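Local coordinates for cell cycle serine/threonine-protein kinase CDC5/MSD2 (Saccharomyces cerevisiae, PDB 6MF4) that phosphorylates serine and threonine residues of cell-cycle proteins and is involved in mitotic exit, its C-terminal polo-box domain (this chain) serving in substrate recognition, at residues 71-76 / 250-255; 238-241 / 247-250. All blocks are in the same frame, centred on the assembly; numbering follows the deposited sequence.

Contact 1: residues 71-76 / 250-255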
loop_
_atom_site.group_PDB
_atom_site.type_symbol
_atom_site.label_atom_id
_atom_site.label_comp_id
_atom_site.label_asym_id
_atom_site.label_seq_id
_atom_site.Cartn_x
_atom_site.Cartn_y
_atom_site.Cartn_z
ATOM N N ASN A 71 3.467 -13.892 -8.073
ATOM C CA ASN A 71 4.376 -15.025 -8.200
ATOM C C ASN A 71 4.732 -15.592 -6.829
ATOM O O ASN A 71 4.799 -16.806 -6.642
ATOM C CB ASN A 71 5.655 -14.621 -8.939
ATOM C CG ASN A 71 5.449 -14.453 -10.435
ATOM O OD1 ASN A 71 4.407 -14.815 -10.984
ATOM N ND2 ASN A 71 6.461 -13.912 -11.107
ATOM N N GLY A 72 4.965 -14.705 -5.868
ATOM C CA GLY A 72 5.285 -15.124 -4.517
ATOM C C GLY A 72 4.150 -15.886 -3.859
ATOM O O GLY A 72 4.373 -16.885 -3.175
ATOM N N ILE A 73 2.925 -15.413 -4.059
ATOM C CA ILE A 73 1.764 -16.077 -3.482
ATOM C C ILE A 73 1.629 -17.466 -4.098
ATOM O O ILE A 73 1.427 -18.455 -3.391
ATOM C CB ILE A 73 0.479 -15.259 -3.710
ATOM C CG1 ILE A 73 0.524 -13.982 -2.867
ATOM C CG2 ILE A 73 -0.764 -16.077 -3.351
ATOM C CD1 ILE A 73 -0.556 -12.971 -3.207
ATOM N N VAL A 74 1.750 -17.532 -5.420
ATOM C CA VAL A 74 1.633 -18.796 -6.140
ATOM C C VAL A 74 2.724 -19.769 -5.695
ATOM O O VAL A 74 2.489 -20.974 -5.611
ATOM C CB VAL A 74 1.699 -18.574 -7.673
ATOM C CG1 VAL A 74 1.882 -19.897 -8.427
ATOM C CG2 VAL A 74 0.439 -17.868 -8.151
ATOM N N GLU A 75 3.909 -19.250 -5.393
ATOM C CA GLU A 75 5.007 -20.106 -4.956
ATOM C C GLU A 75 4.747 -20.622 -3.549
ATOM O O GLU A 75 5.079 -21.763 -3.228
ATOM C CB GLU A 75 6.338 -19.355 -5.011
ATOM C CG GLU A 75 7.503 -20.071 -4.318
ATOM C CD GLU A 75 7.787 -21.457 -4.887
ATOM O OE1 GLU A 75 8.460 -22.251 -4.198
ATOM O OE2 GLU A 75 7.350 -21.748 -6.022
ATOM N N ALA A 76 4.150 -19.784 -2.708
ATOM C CA ALA A 76 3.796 -20.211 -1.362
ATOM C C ALA A 76 2.778 -21.341 -1.460
ATOM O O ALA A 76 2.856 -22.327 -0.728
ATOM C CB ALA A 76 3.245 -19.039 -0.542
ATOM N N TYR A 250 2.592 -13.300 9.539
ATOM C CA TYR A 250 3.016 -14.687 9.383
ATOM C C TYR A 250 3.643 -14.917 8.016
ATOM O O TYR A 250 3.323 -14.208 7.059
ATOM C CB TYR A 250 1.830 -15.645 9.533
ATOM C CG TYR A 250 1.025 -15.480 10.798
ATOM C CD1 TYR A 250 -0.026 -14.576 10.860
ATOM C CD2 TYR A 250 1.304 -16.244 11.923
ATOM C CE1 TYR A 250 -0.772 -14.429 12.012
ATOM C CE2 TYR A 250 0.563 -16.103 13.081
ATOM C CZ TYR A 250 -0.474 -15.196 13.119
ATOM O OH TYR A 250 -1.211 -15.051 14.273
ATOM N N PRO A 251 4.535 -15.919 7.912
ATOM C CA PRO A 251 4.857 -16.420 6.575
ATOM C C PRO A 251 3.590 -16.947 5.921
ATOM O O PRO A 251 2.830 -17.656 6.577
ATOM C CB PRO A 251 5.865 -17.543 6.842
ATOM C CG PRO A 251 6.445 -17.228 8.181
ATOM C CD PRO A 251 5.334 -16.583 8.958
ATOM N N LEU A 252 3.356 -16.601 4.661
ATOM C CA LEU A 252 2.132 -17.004 3.988
ATOM C C LEU A 252 2.000 -18.525 3.949
ATOM O O LEU A 252 0.914 -19.065 4.148
ATOM C CB LEU A 252 2.090 -16.430 2.572
ATOM C CG LEU A 252 0.902 -16.836 1.697
ATOM C CD1 LEU A 252 -0.424 -16.500 2.368
ATOM C CD2 LEU A 252 0.993 -16.161 0.334
ATOM N N VAL A 253 3.108 -19.212 3.698
ATOM C CA VAL A 253 3.076 -20.664 3.575
ATOM C C VAL A 253 2.637 -21.302 4.895
ATOM O O VAL A 253 1.976 -22.338 4.900
ATOM C CB VAL A 253 4.453 -21.223 3.134
ATOM C CG1 VAL A 253 5.524 -20.950 4.183
ATOM C CG2 VAL A 253 4.350 -22.714 2.825
ATOM N N GLU A 254 2.980 -20.664 6.010
ATOM C CA GLU A 254 2.559 -21.138 7.325
ATOM C C GLU A 254 1.044 -21.018 7.509
ATOM O O GLU A 254 0.411 -21.896 8.097
ATOM C CB GLU A 254 3.288 -20.361 8.425
ATOM C CG GLU A 254 2.866 -20.732 9.842
ATOM C CD GLU A 254 3.604 -19.931 10.903
ATOM O OE1 GLU A 254 3.023 -19.701 11.986
ATOM O OE2 GLU A 254 4.766 -19.535 10.658
ATOM N N VAL A 255 0.465 -19.933 7.004
ATOM C CA VAL A 255 -0.979 -19.732 7.085
ATOM C C VAL A 255 -1.697 -20.728 6.185
ATOM O O VAL A 255 -2.760 -21.235 6.535
ATOM C CB VAL A 255 -1.377 -18.286 6.692
ATOM C CG1 VAL A 255 -2.893 -18.143 6.568
ATOM C CG2 VAL A 255 -0.841 -17.297 7.710
#
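The long helix 56-82 meets the first turn of helix 252-258 where their backbones come closest at Ala76 and Val253, whose CA atoms lie 5.0 Å apart. The small side chain at Ala76 suits so near an approach: its CB points toward the other segment, and a lone methyl is short enough to fit between backbones this close. That methyl rests on one branch of Leu252, with CB of Ala76 3.8 Å from CD2 of Leu252. CD2 of Leu252 is also 3.9 Å from Ile73 CG1, one turn back along the helix, and touches the Ile73 CA. With CG anti to the backbone N (chi1 176°), the Leu252 side chain extends toward the long helix, and chi2 (56°) turns CD2 against both Ile73 and Ala76. Val253 adds a second point of contact, its CG2 sitting 3.9 Å from the carbonyl O of Ala76. CB of Ala76 lies 4.4 Å from CB of Val253. Pro251 is the N-cap residue of the short helix, where strand 247-251 gives way to it. Helix 56-82, N-terminal to the polo boxes, thus packs on polo box 2, consistent with the polo-cap helix of polo-like kinases. Helix 269-283 joins in, Ile73 packing on its Leu273 and Leu280 and Leu252 on its Phe269. The side chains that meet are all aliphatic, and the carbonyl O of Ala76 is packed against by a methyl, not bonded across the contact, so the hold depends on shape and on the burial of Ile73, Ala76 and Leu252.

Contact 2: residues 238-241 / 247-250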
loop_
_atom_site.group_PDB
_atom_site.type_symbol
_atom_site.label_atom_id
_atom_site.label_comp_id
_atom_site.label_asym_id
_atom_site.label_seq_id
_atom_site.Cartn_x
_atom_site.Cartn_y
_atom_site.Cartn_z
ATOM N N VAL A 238 2.197 -12.470 5.071
ATOM C CA VAL A 238 0.845 -11.948 5.170
ATOM C C VAL A 238 0.648 -11.359 6.560
ATOM O O VAL A 238 1.019 -11.962 7.570
ATOM C CB VAL A 238 -0.224 -13.030 4.886
ATOM C CG1 VAL A 238 -0.031 -14.247 5.783
ATOM C CG2 VAL A 238 -1.631 -12.454 5.045
ATOM N N THR A 239 0.087 -10.158 6.593
ATOM C CA THR A 239 -0.203 -9.479 7.842
ATOM C C THR A 239 -1.707 -9.376 7.963
ATOM O O THR A 239 -2.375 -8.810 7.096
ATOM C CB THR A 239 0.442 -8.081 7.898
ATOM O OG1 THR A 239 1.866 -8.216 7.859
ATOM C CG2 THR A 239 0.044 -7.340 9.169
ATOM N N TYR A 240 -2.241 -9.954 9.029
ATOM C CA TYR A 240 -3.663 -9.890 9.269
ATOM C C TYR A 240 -3.947 -8.771 10.247
ATOM O O TYR A 240 -3.279 -8.634 11.273
ATOM C CB TYR A 240 -4.198 -11.217 9.801
ATOM C CG TYR A 240 -5.642 -11.124 10.229
ATOM C CD1 TYR A 240 -6.667 -11.209 9.298
ATOM C CD2 TYR A 240 -5.978 -10.937 11.559
ATOM C CE1 TYR A 240 -7.986 -11.117 9.683
ATOM C CE2 TYR A 240 -7.293 -10.845 11.953
ATOM C CZ TYR A 240 -8.293 -10.935 11.014
ATOM O OH TYR A 240 -9.601 -10.842 11.420
ATOM N N ILE A 241 -4.938 -7.962 9.904
ATOM C CA ILE A 241 -5.387 -6.881 10.762
ATOM C C ILE A 241 -6.851 -7.143 11.095
ATOM O O ILE A 241 -7.715 -7.082 10.223
ATOM C CB ILE A 241 -5.226 -5.513 10.083
ATOM C CG1 ILE A 241 -3.788 -5.320 9.583
ATOM C CG2 ILE A 241 -5.620 -4.395 11.034
ATOM C CD1 ILE A 241 -3.693 -4.544 8.285
ATOM N N SER A 247 -2.825 -6.497 14.952
ATOM C CA SER A 247 -1.982 -6.818 13.808
ATOM C C SER A 247 -1.030 -7.973 14.105
ATOM O O SER A 247 -0.330 -7.970 15.120
ATOM C CB SER A 247 -1.187 -5.583 13.388
ATOM O OG SER A 247 -0.321 -5.875 12.308
ATOM N N THR A 248 -1.013 -8.958 13.211
ATOM C CA THR A 248 -0.136 -10.115 13.341
ATOM C C THR A 248 0.382 -10.532 11.967
ATOM O O THR A 248 -0.380 -10.588 11.003
ATOM C CB THR A 248 -0.864 -11.292 14.002
ATOM O OG1 THR A 248 -2.180 -11.407 13.444
ATOM C CG2 THR A 248 -0.982 -11.071 15.497
ATOM N N THR A 249 1.678 -10.820 11.887
ATOM C CA THR A 249 2.322 -11.153 10.617
ATOM C C THR A 249 2.851 -12.580 10.630
ATOM O O THR A 249 3.471 -13.011 11.603
ATOM C CB THR A 249 3.470 -10.172 10.317
ATOM O OG1 THR A 249 2.935 -8.848 10.200
ATOM C CG2 THR A 249 4.199 -10.539 9.024
ATOM N N TYR A 250 2.592 -13.300 9.539
ATOM C CA TYR A 250 3.016 -14.687 9.383
ATOM C C TYR A 250 3.643 -14.917 8.016
ATOM O O TYR A 250 3.323 -14.208 7.059
ATOM C CB TYR A 250 1.830 -15.645 9.533
ATOM C CG TYR A 250 1.025 -15.480 10.798
ATOM C CD1 TYR A 250 -0.026 -14.576 10.860
ATOM C CD2 TYR A 250 1.304 -16.244 11.923
ATOM C CE1 TYR A 250 -0.772 -14.429 12.012
ATOM C CE2 TYR A 250 0.563 -16.103 13.081
ATOM C CZ TYR A 250 -0.474 -15.196 13.119
ATOM O OH TYR A 250 -1.211 -15.051 14.273
#
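Strands 237-241 and 247-251 form a beta hairpin at the edge of the antiparallel sheet of polo box 2, with 247-251 as the outermost strand within the chain. Val238 and Tyr250 make a hydrogen-bonded pair: Val238 N gives to Tyr250 O at 2.9 Å, and the return bond from Tyr250 N to Val238 O is nearly straight (173°). Tyr240 and Thr248 repeat the pattern: Tyr240 N bonds Thr248 O at 2.8 Å, and Thr248 N returns to Tyr240 O. Between them Thr239 faces Thr249 in a non-hydrogen-bonded pair, where the CA atoms are 4.1 Å apart and the side chains can join instead. Their OG1 atoms lie 2.6 Å apart in a hydrogen bond, reached because each hydroxyl is set beside its own backbone N (chi1 -64° and -62°). Thr249 OG1 also bonds His95 ND1, while CG2 of Thr239 lies 3.5 Å from Ser247 OG. On the other face, CG1 of Val238 approaches Tyr250 CB at 4.4 Å, and the Tyr240 ring leads away to His227, which its OH bonds. A valine in place of Thr239 would probably leave the Thr249 hydroxyl without its partner across the hairpin, though its bond to His95 could remain. Beta-branched threonines suit extended strands and add a polar link to this face, so backbone ladder and hydroxyl pair together hold the edge strand in register.

Overall arrangement
Strand 247-251 connects the two contacts: contact 2 pairs it with its hairpin neighbour, and contact 1 begins where the chain leaves it for helix 252-258. They share Tyr250 and meet physically at Val238, whose CG1 lies 3.7 Å from Val255 CG2. Contact 1 is the more buried (three of its four touching residues), though farther from the chain's centre, and joins parts distant in sequence, the long helix 56-82 and the helix that follows the sheet. Contact 2 is local, with its buried residues on strand 237-241 and its partly exposed ones on the edge strand. Their chemistry follows their place: aliphatic packing between helices in the one, backbone bonds with a hydroxyl pair in the other.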